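Local coordinates for ubiquitin-conjugating enzyme-like protein (Leishmania mexicana, PDB 6ZM3) that probably acts as a ubiquitin-conjugating enzyme variant that lacks an active-site cysteine and partners an active conjugating enzyme in building ubiquitin chains, at residues N27-R35 / Y44-P52; Y72-R80 / R98-R109. All blocks are in the same frame, centred on the assembly; numbering follows the deposited sequence. Where two conformers were deposited one is given.

Contact 1. Residues N27-R35 / Y44-P52; sequences NQNVSVGLR and YWNGTIVGP
The guanidinium of Arg-35 lies flat on the ring of Tyr-44, their planes 2° apart, an off-centre cation-pi stack at one end of an antiparallel beta hairpin of the ubiquitin-conjugating (UBC) fold. With CG anti to the backbone N (chi1 -176°) and the chain bent at chi3, NH1 comes over the rim of the ring, 3.6 Å from CG of Tyr-44. Arg-35 also makes a salt bridge to Glu-65, and Tyr-44 stacks with Tyr-67. A chain of another protein packs against Ser-31, Arg-35, Asn-46 and Val-50.

Between the strands, alternating pairs are hydrogen-bonded. Ser-31 and Thr-48 exchange two backbone bonds, the tighter from Thr-48 N to Ser-31 O at 2.7 Å, and Gly-33 pairs likewise with Asn-46. Val-30 and Ile-49 lie side by side on the face that packs on helix 113-125 and strand 61-67. Leu-34 places CD1 over the six-membered ring of Trp-45, 3.9 Å from its centroid, as a CH-pi contact, while Val-32 CG1 meets CE3 of the same indole at 3.8 Å. Before the strand, Asn-27 OD1 closes an Asx turn, accepting from the backbone N of Asn-29 at 3.0 Å and from Val-30 N at 3.1 Å.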
# COMPACT_ATOMS: atom_id res chain seq x y z
N ASN B 27 4.15 20.21 1.06
CA ASN B 27 4.47 19.36 -0.08
C ASN B 27 3.81 18.02 0.17
O ASN B 27 4.26 17.26 1.02
CB ASN B 27 5.98 19.13 -0.22
CG ASN B 27 6.34 18.29 -1.43
OD1 ASN B 27 5.58 17.42 -1.85
ND2 ASN B 27 7.50 18.55 -2.00
N GLN B 28 2.69 17.77 -0.50
CA GLN B 28 2.05 16.47 -0.37
C GLN B 28 1.97 15.84 -1.75
O GLN B 28 0.91 15.40 -2.18
CB GLN B 28 0.71 16.57 0.36
CG GLN B 28 -0.17 17.73 -0.09
CD GLN B 28 -1.64 17.43 0.06
OE1 GLN B 28 -2.14 17.15 1.15
NE2 GLN B 28 -2.36 17.49 -1.05
N ASN B 29 3.11 15.84 -2.46
CA ASN B 29 3.19 15.05 -3.68
C ASN B 29 4.44 14.17 -3.67
O ASN B 29 4.57 13.26 -4.50
CB ASN B 29 2.81 15.89 -4.90
CG ASN B 29 3.85 16.96 -5.20
OD1 ASN B 29 5.04 16.67 -5.19
ND2 ASN B 29 3.42 18.18 -5.45
N VAL B 30 5.35 14.43 -2.73
CA VAL B 30 6.53 13.59 -2.51
C VAL B 30 6.80 13.43 -1.01
O VAL B 30 6.58 14.36 -0.23
CB VAL B 30 7.73 14.17 -3.29
CG1 VAL B 30 9.06 13.83 -2.68
CG2 VAL B 30 7.71 13.80 -4.77
N SER B 31 7.31 12.26 -0.59
CA SER B 31 7.58 12.06 0.83
C SER B 31 8.65 11.01 1.05
O SER B 31 8.72 10.04 0.28
CB SER B 31 6.33 11.66 1.55
OG SER B 31 6.60 11.67 2.93
N VAL B 32 9.46 11.23 2.09
CA VAL B 32 10.51 10.30 2.49
C VAL B 32 10.44 10.18 4.00
O VAL B 32 10.17 11.15 4.70
CB VAL B 32 11.91 10.79 2.07
CG1 VAL B 32 12.96 9.72 2.22
CG2 VAL B 32 11.93 11.38 0.67
N GLY B 33 10.82 9.01 4.50
CA GLY B 33 10.72 8.75 5.93
C GLY B 33 11.48 7.48 6.25
O GLY B 33 11.69 6.65 5.36
N LEU B 34 11.90 7.37 7.51
CA LEU B 34 12.75 6.27 7.96
C LEU B 34 11.95 4.97 7.80
O LEU B 34 10.77 4.94 8.16
CB LEU B 34 13.07 6.57 9.43
CG LEU B 34 14.42 6.14 10.00
CD1 LEU B 34 15.58 6.46 9.06
CD2 LEU B 34 14.67 6.81 11.35
N ARG B 35 12.58 3.93 7.24
CA ARG B 35 11.89 2.66 7.00
C ARG B 35 11.69 1.88 8.30
O ARG B 35 10.57 1.46 8.61
CB ARG B 35 12.62 1.80 5.98
CG ARG B 35 11.85 0.51 5.67
CD ARG B 35 12.62 -0.43 4.78
NE ARG B 35 13.61 -1.17 5.52
CZ ARG B 35 14.45 -2.03 4.98
NH1 ARG B 35 14.43 -2.21 3.67
NH2 ARG B 35 15.31 -2.69 5.75
N TYR B 44 17.91 2.62 5.57
CA TYR B 44 16.81 2.51 4.63
C TYR B 44 15.71 3.52 4.90
O TYR B 44 15.32 3.70 6.06
CB TYR B 44 16.24 1.09 4.66
CG TYR B 44 17.11 0.12 3.89
CD1 TYR B 44 17.01 0.02 2.51
CD2 TYR B 44 18.04 -0.67 4.53
CE1 TYR B 44 17.80 -0.85 1.79
CE2 TYR B 44 18.83 -1.57 3.83
CZ TYR B 44 18.72 -1.66 2.45
OH TYR B 44 19.51 -2.51 1.73
N TRP B 45 15.21 4.11 3.81
CA TRP B 45 14.12 5.07 3.81
C TRP B 45 13.02 4.61 2.87
O TRP B 45 13.29 4.02 1.83
CB TRP B 45 14.66 6.47 3.43
CG TRP B 45 15.72 6.96 4.35
CD1 TRP B 45 16.99 6.48 4.50
CD2 TRP B 45 15.62 8.09 5.24
NE1 TRP B 45 17.67 7.19 5.45
CE2 TRP B 45 16.84 8.18 5.93
CE3 TRP B 45 14.59 8.99 5.55
CZ2 TRP B 45 17.11 9.19 6.86
CZ3 TRP B 45 14.83 9.94 6.51
CH2 TRP B 45 16.07 10.05 7.15
N ASN B 46 11.78 4.89 3.26
CA ASN B 46 10.62 4.65 2.43
C ASN B 46 10.45 5.93 1.64
O ASN B 46 10.64 6.99 2.21
CB ASN B 46 9.35 4.45 3.25
CG ASN B 46 9.30 3.20 4.10
OD1 ASN B 46 10.05 2.27 3.87
ND2 ASN B 46 8.42 3.17 5.08
N GLY B 47 10.10 5.82 0.35
CA GLY B 47 9.75 6.99 -0.44
C GLY B 47 8.36 6.83 -1.06
O GLY B 47 7.90 5.73 -1.37
N THR B 48 7.69 7.96 -1.18
CA THR B 48 6.44 8.05 -1.88
C THR B 48 6.56 9.14 -2.93
O THR B 48 7.01 10.24 -2.59
CB THR B 48 5.29 8.44 -0.92
OG1 THR B 48 5.28 7.43 0.10
CG2 THR B 48 3.94 8.52 -1.60
N ILE B 49 6.04 8.85 -4.14
CA ILE B 49 5.70 9.85 -5.14
C ILE B 49 4.24 9.71 -5.54
O ILE B 49 3.80 8.61 -5.86
CB ILE B 49 6.59 9.66 -6.39
CG1 ILE B 49 8.06 10.01 -6.12
CG2 ILE B 49 6.01 10.43 -7.58
CD1 ILE B 49 9.06 9.37 -7.09
N VAL B 50 3.51 10.83 -5.53
CA VAL B 50 2.19 10.93 -6.11
C VAL B 50 2.34 11.38 -7.57
O VAL B 50 2.85 12.47 -7.86
CB VAL B 50 1.31 11.88 -5.27
CG1 VAL B 50 -0.11 12.01 -5.78
CG2 VAL B 50 1.32 11.46 -3.80
N GLY B 51 1.92 10.51 -8.50
CA GLY B 51 2.12 10.77 -9.92
C GLY B 51 1.52 12.12 -10.30
O GLY B 51 0.43 12.46 -9.85
N PRO B 52 2.22 12.97 -11.08
CA PRO B 52 1.71 14.30 -11.40
C PRO B 52 0.46 14.34 -12.26
O PRO B 52 0.26 13.45 -13.08
CB PRO B 52 2.86 14.97 -12.17
CG PRO B 52 3.71 13.81 -12.67
CD PRO B 52 3.56 12.70 -11.64
O HOH W 1 7.51 7.42 2.15

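Contact 2. Residues Y72-R80 / R98-R109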
# COMPACT_ATOMS: atom_id res chain seq x y z
N TYR B 72 27.11 7.51 1.26
CA TYR B 72 26.15 8.59 1.11
C TYR B 72 26.59 9.79 1.96
O TYR B 72 27.11 9.56 3.07
CB TYR B 72 24.76 8.20 1.62
CG TYR B 72 23.68 9.24 1.42
CD1 TYR B 72 23.08 9.42 0.19
CD2 TYR B 72 23.22 10.03 2.49
CE1 TYR B 72 22.08 10.35 -0.01
CE2 TYR B 72 22.22 10.98 2.29
CZ TYR B 72 21.62 11.11 1.05
OH TYR B 72 20.61 12.01 0.78
N PRO B 73 26.44 11.07 1.52
CA PRO B 73 26.01 11.45 0.18
C PRO B 73 27.16 11.74 -0.80
O PRO B 73 26.99 12.56 -1.69
CB PRO B 73 25.27 12.76 0.47
CG PRO B 73 26.07 13.41 1.56
CD PRO B 73 26.71 12.27 2.32
N LYS B 74 28.33 11.12 -0.57
CA LYS B 74 29.48 11.30 -1.46
C LYS B 74 29.16 10.69 -2.82
O LYS B 74 29.44 11.30 -3.86
CB LYS B 74 30.78 10.77 -0.86
CG LYS B 74 31.45 11.73 0.13
CD LYS B 74 32.92 11.45 0.37
CE LYS B 74 33.21 10.60 1.59
NZ LYS B 74 32.79 9.19 1.41
N VAL B 75 28.47 9.54 -2.77
CA VAL B 75 27.87 8.92 -3.95
C VAL B 75 26.35 8.93 -3.77
O VAL B 75 25.85 9.10 -2.66
CB VAL B 75 28.42 7.50 -4.15
CG1 VAL B 75 29.93 7.49 -4.31
CG2 VAL B 75 27.99 6.56 -3.04
N PRO B 76 25.54 8.79 -4.85
CA PRO B 76 24.09 8.97 -4.72
C PRO B 76 23.44 7.87 -3.87
O PRO B 76 24.03 6.81 -3.65
CB PRO B 76 23.59 8.94 -6.18
CG PRO B 76 24.85 9.16 -7.02
CD PRO B 76 25.94 8.47 -6.23
N PRO B 77 22.20 8.08 -3.36
CA PRO B 77 21.46 7.01 -2.72
C PRO B 77 21.03 6.01 -3.79
O PRO B 77 20.88 6.36 -4.97
CB PRO B 77 20.19 7.70 -2.19
CG PRO B 77 20.02 8.96 -3.02
CD PRO B 77 21.41 9.31 -3.49
N HIS B 78 20.80 4.77 -3.37
CA HIS B 78 20.24 3.74 -4.24
C HIS B 78 18.73 3.78 -4.10
O HIS B 78 18.24 3.57 -3.00
CB HIS B 78 20.81 2.37 -3.85
CG HIS B 78 22.30 2.37 -3.80
ND1 HIS B 78 23.07 2.54 -4.93
CD2 HIS B 78 23.17 2.23 -2.78
CE1 HIS B 78 24.34 2.49 -4.61
NE2 HIS B 78 24.43 2.30 -3.29
N ILE B 79 18.04 4.12 -5.20
CA ILE B 79 16.59 4.27 -5.24
C ILE B 79 16.04 3.17 -6.14
O ILE B 79 16.47 3.02 -7.29
CB ILE B 79 16.19 5.69 -5.70
CG1 ILE B 79 16.91 6.79 -4.90
CG2 ILE B 79 14.68 5.91 -5.72
CD1 ILE B 79 16.27 8.18 -5.06
N ARG B 80 15.06 2.41 -5.62
CA ARG B 80 14.35 1.39 -6.38
C ARG B 80 12.86 1.71 -6.28
O ARG B 80 12.34 1.91 -5.17
CB ARG B 80 14.54 0.04 -5.68
CG ARG B 80 14.49 -1.19 -6.57
CD ARG B 80 14.97 -2.45 -5.87
NE ARG B 80 14.61 -2.50 -4.45
CZ ARG B 80 13.60 -3.22 -3.92
NH1 ARG B 80 12.86 -3.99 -4.70
NH2 ARG B 80 13.36 -3.20 -2.62
N ARG B 98 21.82 5.03 -12.70
CA ARG B 98 22.77 6.05 -12.27
C ARG B 98 23.35 6.85 -13.44
O ARG B 98 23.87 7.95 -13.23
CB ARG B 98 23.83 5.40 -11.38
CG ARG B 98 23.36 5.22 -9.95
CD ARG B 98 24.17 4.19 -9.17
NE ARG B 98 24.26 4.54 -7.75
CZ ARG B 98 25.36 4.92 -7.11
NH1 ARG B 98 26.52 4.99 -7.74
NH2 ARG B 98 25.30 5.23 -5.82
N GLU B 99 23.22 6.33 -14.66
CA GLU B 99 23.72 7.03 -15.84
C GLU B 99 22.58 7.74 -16.56
O GLU B 99 22.82 8.63 -17.38
CB GLU B 99 24.52 6.08 -16.75
CG GLU B 99 25.56 5.26 -15.99
CD GLU B 99 26.93 5.08 -16.64
OE1 GLU B 99 27.03 4.30 -17.62
OE2 GLU B 99 27.90 5.71 -16.16
N LYS B 100 21.33 7.34 -16.30
CA LYS B 100 20.20 7.89 -17.03
C LYS B 100 19.43 8.93 -16.21
O LYS B 100 18.71 9.73 -16.80
CB LYS B 100 19.23 6.79 -17.48
CG LYS B 100 19.77 5.87 -18.57
CD LYS B 100 18.99 4.58 -18.72
CE LYS B 100 19.41 3.80 -19.95
NZ LYS B 100 18.34 2.88 -20.39
N PHE B 101 19.49 8.86 -14.87
CA PHE B 101 18.77 9.87 -14.10
C PHE B 101 19.68 11.09 -13.98
O PHE B 101 20.75 10.97 -13.40
CB PHE B 101 18.38 9.33 -12.71
CG PHE B 101 17.51 10.23 -11.86
CD1 PHE B 101 16.55 11.05 -12.43
CD2 PHE B 101 17.67 10.27 -10.49
CE1 PHE B 101 15.76 11.89 -11.65
CE2 PHE B 101 16.89 11.12 -9.71
CZ PHE B 101 15.92 11.91 -10.29
N HIS B 102 19.25 12.24 -14.52
CA HIS B 102 20.11 13.43 -14.60
C HIS B 102 20.75 13.73 -13.24
O HIS B 102 21.95 13.96 -13.16
CB HIS B 102 19.38 14.62 -15.24
CG HIS B 102 18.43 15.33 -14.33
ND1 HIS B 102 17.19 14.82 -14.01
CD2 HIS B 102 18.54 16.50 -13.66
CE1 HIS B 102 16.56 15.65 -13.21
NE2 HIS B 102 17.38 16.69 -12.98
N VAL B 103 19.97 13.64 -12.15
CA VAL B 103 20.46 13.96 -10.82
C VAL B 103 21.63 13.08 -10.43
O VAL B 103 22.48 13.45 -9.62
CB VAL B 103 19.32 13.78 -9.81
CG1 VAL B 103 19.82 13.92 -8.38
CG2 VAL B 103 18.19 14.73 -10.15
N PHE B 104 21.64 11.85 -10.92
CA PHE B 104 22.66 10.90 -10.50
C PHE B 104 23.87 10.97 -11.43
O PHE B 104 24.99 10.73 -10.97
CB PHE B 104 22.10 9.48 -10.56
CG PHE B 104 21.18 9.12 -9.42
CD1 PHE B 104 21.11 9.90 -8.28
CD2 PHE B 104 20.42 7.96 -9.47
CE1 PHE B 104 20.25 9.57 -7.24
CE2 PHE B 104 19.57 7.61 -8.42
CZ PHE B 104 19.48 8.43 -7.32
N LYS B 105 23.62 11.19 -12.72
CA LYS B 105 24.67 11.27 -13.73
C LYS B 105 25.65 12.37 -13.35
O LYS B 105 26.86 12.16 -13.38
CB LYS B 105 24.05 11.60 -15.09
CG LYS B 105 24.99 11.50 -16.29
CD LYS B 105 24.39 12.15 -17.54
CE LYS B 105 24.79 11.51 -18.86
NZ LYS B 105 26.25 11.56 -19.10
N HIS B 106 25.09 13.54 -13.00
CA HIS B 106 25.88 14.68 -12.53
C HIS B 106 25.60 14.91 -11.04
O HIS B 106 24.94 15.89 -10.69
CB HIS B 106 25.56 15.90 -13.40
CG HIS B 106 25.88 15.70 -14.85
ND1 HIS B 106 27.17 15.40 -15.29
CD2 HIS B 106 25.12 15.82 -15.95
CE1 HIS B 106 27.18 15.32 -16.60
NE2 HIS B 106 25.92 15.58 -17.04
N TRP B 107 26.13 14.01 -10.19
CA TRP B 107 25.75 13.94 -8.78
C TRP B 107 26.39 15.11 -8.03
O TRP B 107 27.60 15.26 -8.06
CB TRP B 107 26.18 12.59 -8.17
CG TRP B 107 25.97 12.49 -6.68
CD1 TRP B 107 26.92 12.32 -5.71
CD2 TRP B 107 24.71 12.54 -5.99
NE1 TRP B 107 26.33 12.28 -4.47
CE2 TRP B 107 24.98 12.43 -4.61
CE3 TRP B 107 23.38 12.70 -6.41
CZ2 TRP B 107 23.97 12.43 -3.65
CZ3 TRP B 107 22.38 12.73 -5.46
CH2 TRP B 107 22.68 12.61 -4.10
N ASP B 108 25.54 15.91 -7.37
CA ASP B 108 25.92 16.94 -6.42
C ASP B 108 25.55 16.46 -5.00
O ASP B 108 24.37 16.32 -4.72
CB ASP B 108 25.15 18.21 -6.78
CG ASP B 108 25.43 19.41 -5.89
OD1 ASP B 108 26.08 19.23 -4.83
OD2 ASP B 108 24.99 20.52 -6.26
N ARG B 109 26.56 16.19 -4.15
CA ARG B 109 26.47 16.00 -2.70
C ARG B 109 25.21 16.62 -2.09
O ARG B 109 24.58 16.00 -1.23
CB ARG B 109 27.62 16.74 -2.02
CG ARG B 109 28.77 15.86 -1.55
CD ARG B 109 29.48 16.56 -0.40
NE ARG B 109 28.76 16.49 0.88
CZ ARG B 109 29.06 15.65 1.87
NH1 ARG B 109 30.07 14.81 1.76
NH2 ARG B 109 28.34 15.67 2.99
O HOH W 2 22.10 5.20 -6.90
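Trp-107 NE1 donates to the carbonyl O of Pro-73 at 2.9 Å, moderately bent at 149°, with the acceptor close to the indole plane. The donor itself stands well above the carbonyl plane of Pro-73, 47° out of it. This bond ties the segment that follows the short helix 102-105 to the Tyr-Pro-x-x-Pro-Pro sequence characteristic of UBC folds, in which the peptide before Pro-73 is cis.

Both faces of the indole are met. Pro-76 covers one, its CA 3.6 Å from the centroid of the six-membered ring in a CH-pi contact and its CG 3.5 Å from Trp-107 CG; over the opposite face, off toward the rim, sits the backbone N of Arg-109. The chi1 of 173°, which sets CG of Trp-107 across from the backbone N, brings the indole against Pro-76. Pro-76 touches twice more: CB meets Phe-104 CD1 at 3.4 Å, and CD lies over a face of the Arg-98 guanidinium. Ile-79 CG1 meets the edge of the Phe-104 ring, 3.9 Å from Phe-104 CZ, so strand 78-81 joins the same apolar cluster.

At the far end, Pro-73 CG packs over one face of the Arg-109 guanidinium, 3.5 Å from NH2, which donates a hydrogen bond to Val-7 O. Lys-74, next to Pro-73, runs alongside Arg-109, its CG near NH1.

The CH and CH2 groups of Pro-76 and Pro-73 thus supply apolar contacts over indole and guanidinium faces and obliquely against the phenyl ring, while the one indole N-H fixes the rotation of Trp-107 against the segment with the cis peptide.

Read from the N terminus, contact 1 comes first: strand 30-34 leads through a nine-residue connection and the chain returns along 44-50, closing the hairpin that begins the four-stranded sheet. Strand 61-67 follows, and the chain then enters the proline-rich 72-80, whose end forms the far edge strand. A further 17 residues pass before 98-109 comes back on it, closing contact 2. The two loops are in series, neither nesting nor crossing, with centres about 17 Å apart and nearest atoms about 6 Å apart. Strand 61-67 lies between them: Glu-65 is shared, pairing with Arg-80 as well as with the hairpin, and Ile-66 touches Trp-45 and Pro-77, joining hairpin to proline-rich segment.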